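Long-range contacts in beta-ketoacyl synthase (Pseudomonas aeruginosa, PDB 4CW4), which starts fatty acid synthesis by condensing acetyl-CoA with malonyl-ACP to give acetoacetyl-ACP, releasing carbon dioxide and CoA: residues Ile94-Val104 and Pro316-Gly324; Leu133-Pro141 and Val149-Phe157. All blocks are in the same frame, centred on the assembly; numbering follows the deposited sequence. Where two conformers were deposited one is given.

Contact 1. Residues Ile94-Val104 and Pro316-Gly324; sequences IEPQYLDPDAV and PILPECIEG
Ile317 crosses Tyr98 at a slant, its CD1 over one face of the phenol ring, and this pairing, with Leu99 and Pro319 beside it, makes up most of the contact. Ile317 CG2 reaches Tyr98 CD1 at 4.0 Å, while Ile317 CD1 extends to 4.0 Å from Tyr98 CE1, so the side chain runs along the CD1-CE1 side of the ring. With CG1 beside the backbone N (chi1 -52°) and CD1 extended from it (chi2 171°), the isoleucine lies long enough to do this. The phenol's far end is held separately: Tyr98 OH is hydrogen-bonded to Glu365 OE2.

Leu99 reaches the start of helix 319-327 through a single methyl. Leu99 CD2 is 3.8 Å from Pro319 CD, and the two side chains pass in opposite directions; the same Leu99 methyl is 4.0 Å from Ile322 CD1. Ile94 completes the group, Ile94 CD1 meeting Ile322 CD1 tip to tip at 3.8 Å. Farther round the same proline ring, Val104 CG1 rests 4.1 Å from Pro319 CG.

No direct hydrogen bond joins the segments. One water donates to both Tyr98 O (2.7 Å) and Ile317 O, tying together two carbonyls that could not bond to each other.

Ile317 is the centre of an inverse gamma turn, Leu318 is the N-cap residue, and Pro319 opens the helix. The arrangement is thus apolar packing of a loop against a turn and helix N-terminus in the ketosynthase fold, with the Ile317 side chain about 10 Å from that of His477, a predicted active-site residue.

Contact 2. Residues Leu133-Pro141 and Val149-Phe157; sequences LPANWSIAP and VSIHERCEF
Trp137 and Ile151 lie side by side, pointing the same way. With Trp137 CG anti to the carbonyl carbon (chi1 -67°), the indole is brought over Ile151 CG1, which stands 3.7 Å from the centroid of the Trp137 five-membered ring and only 11° off its normal, a CH-pi contact; Pro134 CG occupies the opposite face. Cys155 SG instead approaches the edge, as a sulfur-aromatic contact. At the six-membered end Val149 CG1 is 3.7 Å from Trp137 CE3, and Phe157 CZ comes from the opposite direction to Trp137 CZ2 (4.1 Å).

Ser138 and Ser150 form an antiparallel hydrogen-bonded pair. Ser138 N donates to Ser150 O at 2.8 Å. Ser150 N donates to Ser138 O at 3.0 Å. Beyond it, Ser138 OG and His152 NE2 lie 2.5 Å apart, short enough that the exact length is doubtful; either could donate. His152 CD2 brings its C-H edge to the backbone O of Asn136, in the ring plane, while the Asn136 side-chain amide is turned 73° from the ring. A water gives a hydrogen to Asn136 OD1 and accepts one from His152 N.

Pro134 and Ile151 thus fix the indole's rotation, and apolar packing with backbone and water bonds, without a salt bridge between the segments, holds the turn to the strand.

Contact 1 and contact 2 have centres 36 Å apart, with nearest atoms about 15 Å apart, and do not touch. Along the chain, 94-104 comes first, then both segments of contact 2, and finally 316-324 more than 150 residues later. The antiparallel strands 104-112 and 155-163 connect the two places: the first starts at Val104, the second at Cys155, leading back toward contact 1. Contact 2 is centred 51 Å from the chain's centre, on a projection; contact 1, centred 19 Å from it, packs the projection's base against the catalytic body. Both touch the second subunit: contact 1 through Glu320 and Glu323 of helix 319-327, contact 2 through Phe157, whose strand pairs antiparallel with one of that subunit.

Contact 1. Residues Ile94-Val104 and Pro316-Gly324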
# COMPACT_ATOMS: atom_id res chain seq x y z
N ILE A 94 -13.41 -24.86 2.36
CA ILE A 94 -14.06 -23.61 1.99
C ILE A 94 -15.57 -23.79 1.84
O ILE A 94 -16.02 -24.68 1.12
CB ILE A 94 -13.49 -23.08 0.66
CG1 ILE A 94 -12.00 -22.73 0.83
CG2 ILE A 94 -14.28 -21.84 0.19
CD1 ILE A 94 -11.29 -22.45 -0.47
N GLU A 95 -16.31 -22.93 2.51
CA GLU A 95 -17.77 -23.06 2.63
C GLU A 95 -18.50 -22.21 1.59
O GLU A 95 -17.93 -21.28 1.02
CB GLU A 95 -18.19 -22.74 4.07
CG GLU A 95 -17.63 -23.77 5.04
CD GLU A 95 -17.91 -23.49 6.49
OE1 GLU A 95 -18.68 -22.55 6.80
OE2 GLU A 95 -17.38 -24.25 7.34
N PRO A 96 -19.77 -22.56 1.33
CA PRO A 96 -20.47 -21.95 0.19
C PRO A 96 -20.67 -20.45 0.23
O PRO A 96 -20.88 -19.83 -0.81
CB PRO A 96 -21.84 -22.63 0.19
CG PRO A 96 -21.75 -23.78 1.11
CD PRO A 96 -20.56 -23.61 1.98
N GLN A 97 -20.62 -19.86 1.42
CA GLN A 97 -20.78 -18.43 1.56
C GLN A 97 -19.62 -17.65 0.91
O GLN A 97 -19.72 -16.45 0.71
CB GLN A 97 -20.99 -18.03 3.02
CG GLN A 97 -19.83 -18.33 3.99
CD GLN A 97 -19.93 -19.69 4.64
OE1 GLN A 97 -20.58 -20.60 4.12
NE2 GLN A 97 -19.28 -19.84 5.80
N TYR A 98 -18.52 -18.35 0.60
CA TYR A 98 -17.41 -17.79 -0.17
C TYR A 98 -17.46 -18.18 -1.64
O TYR A 98 -17.50 -17.32 -2.53
CB TYR A 98 -16.06 -18.24 0.41
CG TYR A 98 -15.93 -17.85 1.85
CD1 TYR A 98 -15.50 -16.59 2.21
CD2 TYR A 98 -16.28 -18.73 2.85
CE1 TYR A 98 -15.42 -16.21 3.53
CE2 TYR A 98 -16.20 -18.37 4.17
CZ TYR A 98 -15.77 -17.12 4.51
OH TYR A 98 -15.73 -16.81 5.84
N LEU A 99 -17.42 -19.48 -1.88
CA LEU A 99 -17.37 -20.04 -3.23
C LEU A 99 -17.47 -21.55 -3.13
O LEU A 99 -17.34 -22.12 -2.04
CB LEU A 99 -16.05 -19.68 -3.93
CG LEU A 99 -14.78 -20.02 -3.14
CD1 LEU A 99 -14.19 -21.33 -3.64
CD2 LEU A 99 -13.74 -18.90 -3.20
N ASP A 100 -17.73 -22.20 -4.26
CA ASP A 100 -17.71 -23.64 -4.31
C ASP A 100 -16.38 -24.05 -4.92
O ASP A 100 -16.17 -23.85 -6.12
CB ASP A 100 -18.87 -24.15 -5.17
CG ASP A 100 -18.97 -25.66 -5.22
OD1 ASP A 100 -17.98 -26.36 -4.92
OD2 ASP A 100 -20.05 -26.14 -5.62
N PRO A 101 -15.50 -24.68 -4.13
CA PRO A 101 -14.17 -24.94 -4.69
C PRO A 101 -14.16 -26.06 -5.72
O PRO A 101 -13.11 -26.33 -6.28
CB PRO A 101 -13.34 -25.30 -3.44
CG PRO A 101 -14.36 -25.91 -2.53
CD PRO A 101 -15.58 -25.09 -2.71
N ASP A 102 -15.31 -26.70 -5.95
CA ASP A 102 -15.46 -27.62 -7.07
C ASP A 102 -16.24 -27.02 -8.25
O ASP A 102 -16.48 -27.70 -9.25
CB ASP A 102 -16.16 -28.89 -6.60
CG ASP A 102 -15.30 -29.69 -5.65
OD1 ASP A 102 -14.15 -30.00 -6.03
OD2 ASP A 102 -15.77 -29.98 -4.53
N ALA A 103 -16.63 -25.75 -8.15
CA ALA A 103 -17.44 -25.14 -9.20
C ALA A 103 -17.32 -23.62 -9.20
O ALA A 103 -18.23 -22.89 -8.75
CB ALA A 103 -18.90 -25.56 -9.07
N VAL A 104 -16.19 -23.14 -9.70
CA VAL A 104 -15.98 -21.70 -9.84
C VAL A 104 -16.20 -21.32 -11.29
O VAL A 104 -15.77 -22.00 -12.21
CB VAL A 104 -14.58 -21.23 -9.31
CG1 VAL A 104 -14.42 -21.51 -7.83
CG2 VAL A 104 -13.45 -21.86 -10.06
N PRO A 316 -9.27 -12.28 1.40
CA PRO A 316 -8.78 -12.75 0.11
C PRO A 316 -9.35 -14.10 -0.32
O PRO A 316 -8.80 -14.67 -1.26
CB PRO A 316 -7.30 -12.91 0.40
CG PRO A 316 -7.30 -13.48 1.80
CD PRO A 316 -8.47 -12.82 2.51
N ILE A 317 -10.41 -14.58 0.31
CA ILE A 317 -10.96 -15.88 -0.04
C ILE A 317 -11.87 -15.71 -1.26
O ILE A 317 -13.09 -15.60 -1.15
CB ILE A 317 -11.68 -16.57 1.13
CG1 ILE A 317 -10.77 -16.61 2.38
CG2 ILE A 317 -12.07 -17.97 0.71
CD1 ILE A 317 -11.48 -17.08 3.63
N LEU A 318 -11.22 -15.67 -2.43
CA LEU A 318 -11.83 -15.37 -3.72
C LEU A 318 -11.15 -16.28 -4.72
O LEU A 318 -9.97 -16.56 -4.56
CB LEU A 318 -11.59 -13.91 -4.11
CG LEU A 318 -12.16 -12.84 -3.17
CD1 LEU A 318 -11.60 -11.45 -3.48
CD2 LEU A 318 -13.67 -12.83 -3.27
N PRO A 319 -11.89 -16.74 -5.75
CA PRO A 319 -11.27 -17.69 -6.69
C PRO A 319 -9.98 -17.17 -7.32
O PRO A 319 -9.04 -17.93 -7.52
CB PRO A 319 -12.34 -17.89 -7.76
CG PRO A 319 -13.63 -17.55 -7.08
CD PRO A 319 -13.31 -16.50 -6.06
N GLU A 320 -9.92 -15.89 -7.66
CA GLU A 320 -8.77 -15.34 -8.36
C GLU A 320 -7.52 -15.34 -7.46
O GLU A 320 -6.41 -15.64 -7.92
CB GLU A 320 -9.07 -13.92 -8.83
CG GLU A 320 -10.20 -13.80 -9.88
CD GLU A 320 -11.60 -13.83 -9.28
OE1 GLU A 320 -11.76 -13.89 -8.02
OE2 GLU A 320 -12.55 -13.76 -10.09
N CYS A 321 -7.71 -15.00 -6.18
CA CYS A 321 -6.59 -15.01 -5.24
C CYS A 321 -6.07 -16.41 -5.04
O CYS A 321 -4.87 -16.64 -5.01
CB CYS A 321 -7.00 -14.42 -3.91
SG CYS A 321 -7.49 -12.74 -4.00
N ILE A 322 -6.99 -17.36 -4.91
CA ILE A 322 -6.61 -18.74 -4.71
C ILE A 322 -5.84 -19.25 -5.93
O ILE A 322 -4.77 -19.85 -5.79
CB ILE A 322 -7.83 -19.64 -4.39
CG1 ILE A 322 -8.46 -19.24 -3.05
CG2 ILE A 322 -7.42 -21.11 -4.38
CD1 ILE A 322 -9.84 -19.85 -2.82
N GLU A 323 -6.36 -19.00 -7.13
CA GLU A 323 -5.65 -19.43 -8.32
C GLU A 323 -4.30 -18.73 -8.49
O GLU A 323 -3.34 -19.36 -8.91
CB GLU A 323 -6.49 -19.28 -9.59
CG GLU A 323 -5.77 -19.88 -10.79
CD GLU A 323 -6.51 -19.81 -12.10
OE1 GLU A 323 -7.70 -19.43 -12.14
OE2 GLU A 323 -5.89 -20.15 -13.13
N GLY A 324 -4.24 -17.45 -8.15
CA GLY A 324 -3.00 -16.68 -8.26
C GLY A 324 -1.88 -17.24 -7.39
O GLY A 324 -0.73 -17.38 -7.83
O HOH W 1 -15.43 -15.66 -2.84

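Contact 2. Residues Leu133-Pro141 and Val149-Phe157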
# COMPACT_ATOMS: atom_id res chain seq x y z
N LEU A 133 -20.48 -4.23 -36.14
CA LEU A 133 -20.90 -5.59 -36.46
C LEU A 133 -19.77 -6.30 -37.19
O LEU A 133 -19.19 -5.73 -38.11
CB LEU A 133 -22.16 -5.60 -37.33
CG LEU A 133 -23.48 -5.22 -36.66
CD1 LEU A 133 -24.56 -4.94 -37.70
CD2 LEU A 133 -23.92 -6.35 -35.74
N PRO A 134 -19.46 -7.55 -36.80
CA PRO A 134 -18.38 -8.28 -37.49
C PRO A 134 -18.68 -8.33 -38.98
O PRO A 134 -19.81 -8.60 -39.37
CB PRO A 134 -18.43 -9.67 -36.84
CG PRO A 134 -19.04 -9.44 -35.49
CD PRO A 134 -20.04 -8.34 -35.70
N ALA A 135 -17.70 -8.01 -39.81
CA ALA A 135 -17.98 -7.76 -41.22
C ALA A 135 -18.53 -8.98 -41.95
O ALA A 135 -19.25 -8.83 -42.94
CB ALA A 135 -16.74 -7.23 -41.92
N ASN A 136 -18.22 -10.17 -41.46
CA ASN A 136 -18.56 -11.40 -42.16
C ASN A 136 -19.95 -11.88 -41.79
O ASN A 136 -20.52 -12.69 -42.52
CB ASN A 136 -17.50 -12.47 -41.86
CG ASN A 136 -17.43 -13.55 -42.91
OD1 ASN A 136 -17.93 -14.67 -42.71
ND2 ASN A 136 -16.79 -13.24 -44.03
N TRP A 137 -20.52 -11.38 -40.68
CA TRP A 137 -21.87 -11.77 -40.24
C TRP A 137 -22.95 -11.19 -41.16
O TRP A 137 -22.86 -10.05 -41.62
CB TRP A 137 -22.16 -11.31 -38.80
CG TRP A 137 -21.35 -11.98 -37.72
CD1 TRP A 137 -20.24 -12.75 -37.88
CD2 TRP A 137 -21.61 -11.95 -36.31
NE1 TRP A 137 -19.78 -13.19 -36.66
CE2 TRP A 137 -20.61 -12.71 -35.68
CE3 TRP A 137 -22.59 -11.34 -35.52
CZ2 TRP A 137 -20.57 -12.88 -34.29
CZ3 TRP A 137 -22.55 -11.52 -34.15
CH2 TRP A 137 -21.54 -12.28 -33.55
N SER A 138 -23.97 -12.00 -41.42
CA SER A 138 -25.18 -11.58 -42.11
C SER A 138 -26.20 -11.09 -41.11
O SER A 138 -26.36 -11.70 -40.07
CB SER A 138 -25.84 -12.79 -42.81
OG SER A 138 -25.02 -13.35 -43.80
N ILE A 139 -26.91 -10.02 -41.46
CA ILE A 139 -28.01 -9.50 -40.64
C ILE A 139 -29.19 -9.20 -41.53
O ILE A 139 -29.03 -8.61 -42.60
CB ILE A 139 -27.66 -8.16 -39.98
CG1 ILE A 139 -26.23 -8.16 -39.47
CG2 ILE A 139 -28.64 -7.85 -38.86
CD1 ILE A 139 -26.00 -9.07 -38.28
N ALA A 140 -30.38 -9.60 -41.08
CA ALA A 140 -31.60 -9.27 -41.81
C ALA A 140 -32.68 -8.89 -40.81
O ALA A 140 -32.63 -9.29 -39.65
CB ALA A 140 -32.05 -10.44 -42.64
N PRO A 141 -33.67 -8.11 -41.27
CA PRO A 141 -34.74 -7.71 -40.36
C PRO A 141 -35.55 -8.91 -39.89
O PRO A 141 -35.69 -9.90 -40.62
CB PRO A 141 -35.61 -6.77 -41.21
CG PRO A 141 -35.27 -7.11 -42.63
CD PRO A 141 -33.85 -7.55 -42.62
N VAL A 149 -29.47 -13.26 -37.57
CA VAL A 149 -28.03 -13.24 -37.77
C VAL A 149 -27.55 -14.59 -38.27
O VAL A 149 -27.98 -15.62 -37.79
CB VAL A 149 -27.32 -12.96 -36.44
CG1 VAL A 149 -25.82 -12.84 -36.65
CG2 VAL A 149 -27.88 -11.68 -35.83
N SER A 150 -26.65 -14.57 -39.25
CA SER A 150 -25.96 -15.79 -39.68
C SER A 150 -24.48 -15.55 -39.76
O SER A 150 -24.02 -14.48 -40.14
CB SER A 150 -26.47 -16.30 -41.02
OG SER A 150 -27.83 -16.65 -40.92
N ILE A 151 -23.74 -16.58 -39.37
CA ILE A 151 -22.29 -16.53 -39.28
C ILE A 151 -21.72 -17.49 -40.32
O ILE A 151 -22.22 -18.60 -40.48
CB ILE A 151 -21.84 -16.93 -37.85
CG1 ILE A 151 -22.30 -15.86 -36.85
CG2 ILE A 151 -20.34 -17.12 -37.81
CD1 ILE A 151 -22.06 -16.22 -35.39
N HIS A 152 -20.68 -17.05 -41.00
CA HIS A 152 -20.12 -17.80 -42.14
C HIS A 152 -18.66 -18.18 -41.97
O HIS A 152 -18.11 -18.96 -42.76
CB HIS A 152 -20.26 -16.97 -43.41
CG HIS A 152 -21.63 -16.43 -43.60
ND1 HIS A 152 -22.67 -17.22 -44.04
CD2 HIS A 152 -22.17 -15.22 -43.32
CE1 HIS A 152 -23.78 -16.51 -44.08
NE2 HIS A 152 -23.50 -15.29 -43.65
N GLU A 153 -18.05 -17.64 -40.92
CA GLU A 153 -16.62 -17.75 -40.66
C GLU A 153 -16.47 -18.22 -39.21
O GLU A 153 -17.35 -17.96 -38.39
CB GLU A 153 -16.00 -16.36 -40.76
CG GLU A 153 -14.79 -16.21 -41.64
CD GLU A 153 -14.05 -14.91 -41.35
OE1 GLU A 153 -14.71 -13.85 -41.31
OE2 GLU A 153 -12.82 -14.94 -41.16
N ARG A 154 -15.37 -18.89 -38.89
CA ARG A 154 -15.07 -19.23 -37.50
C ARG A 154 -15.01 -17.95 -36.68
O ARG A 154 -14.42 -16.96 -37.09
CB ARG A 154 -13.73 -19.97 -37.37
CG ARG A 154 -13.45 -20.43 -35.93
CD ARG A 154 -12.04 -20.95 -35.76
NE ARG A 154 -11.72 -22.07 -36.65
CZ ARG A 154 -10.51 -22.63 -36.73
NH1 ARG A 154 -9.51 -22.18 -35.99
NH2 ARG A 154 -10.30 -23.64 -37.57
N CYS A 155 -15.60 -17.97 -35.50
CA CYS A 155 -15.39 -16.88 -34.58
C CYS A 155 -15.48 -17.38 -33.16
O CYS A 155 -15.85 -18.52 -32.91
CB CYS A 155 -16.38 -15.76 -34.82
SG CYS A 155 -18.04 -16.24 -34.53
N GLU A 156 -15.11 -16.50 -32.24
CA GLU A 156 -14.95 -16.85 -30.85
C GLU A 156 -16.05 -16.25 -30.02
O GLU A 156 -16.22 -15.04 -29.98
CB GLU A 156 -13.61 -16.34 -30.33
CG GLU A 156 -12.42 -17.06 -30.91
CD GLU A 156 -11.13 -16.68 -30.22
OE1 GLU A 156 -11.17 -15.78 -29.37
OE2 GLU A 156 -10.10 -17.30 -30.53
N PHE A 157 -16.79 -17.11 -29.36
CA PHE A 157 -17.69 -16.71 -28.30
C PHE A 157 -17.06 -17.07 -26.97
O PHE A 157 -16.21 -17.96 -26.90
CB PHE A 157 -19.03 -17.42 -28.44
CG PHE A 157 -19.80 -16.96 -29.62
CD1 PHE A 157 -20.43 -15.74 -29.60
CD2 PHE A 157 -19.87 -17.71 -30.78
CE1 PHE A 157 -21.13 -15.27 -30.69
CE2 PHE A 157 -20.56 -17.25 -31.86
CZ PHE A 157 -21.21 -16.02 -31.80
O HOH W 2 -19.39 -14.99 -40.48
O HOH W 3 -16.49 -16.68 -44.56
O HOH W 4 -17.59 -15.30 -38.20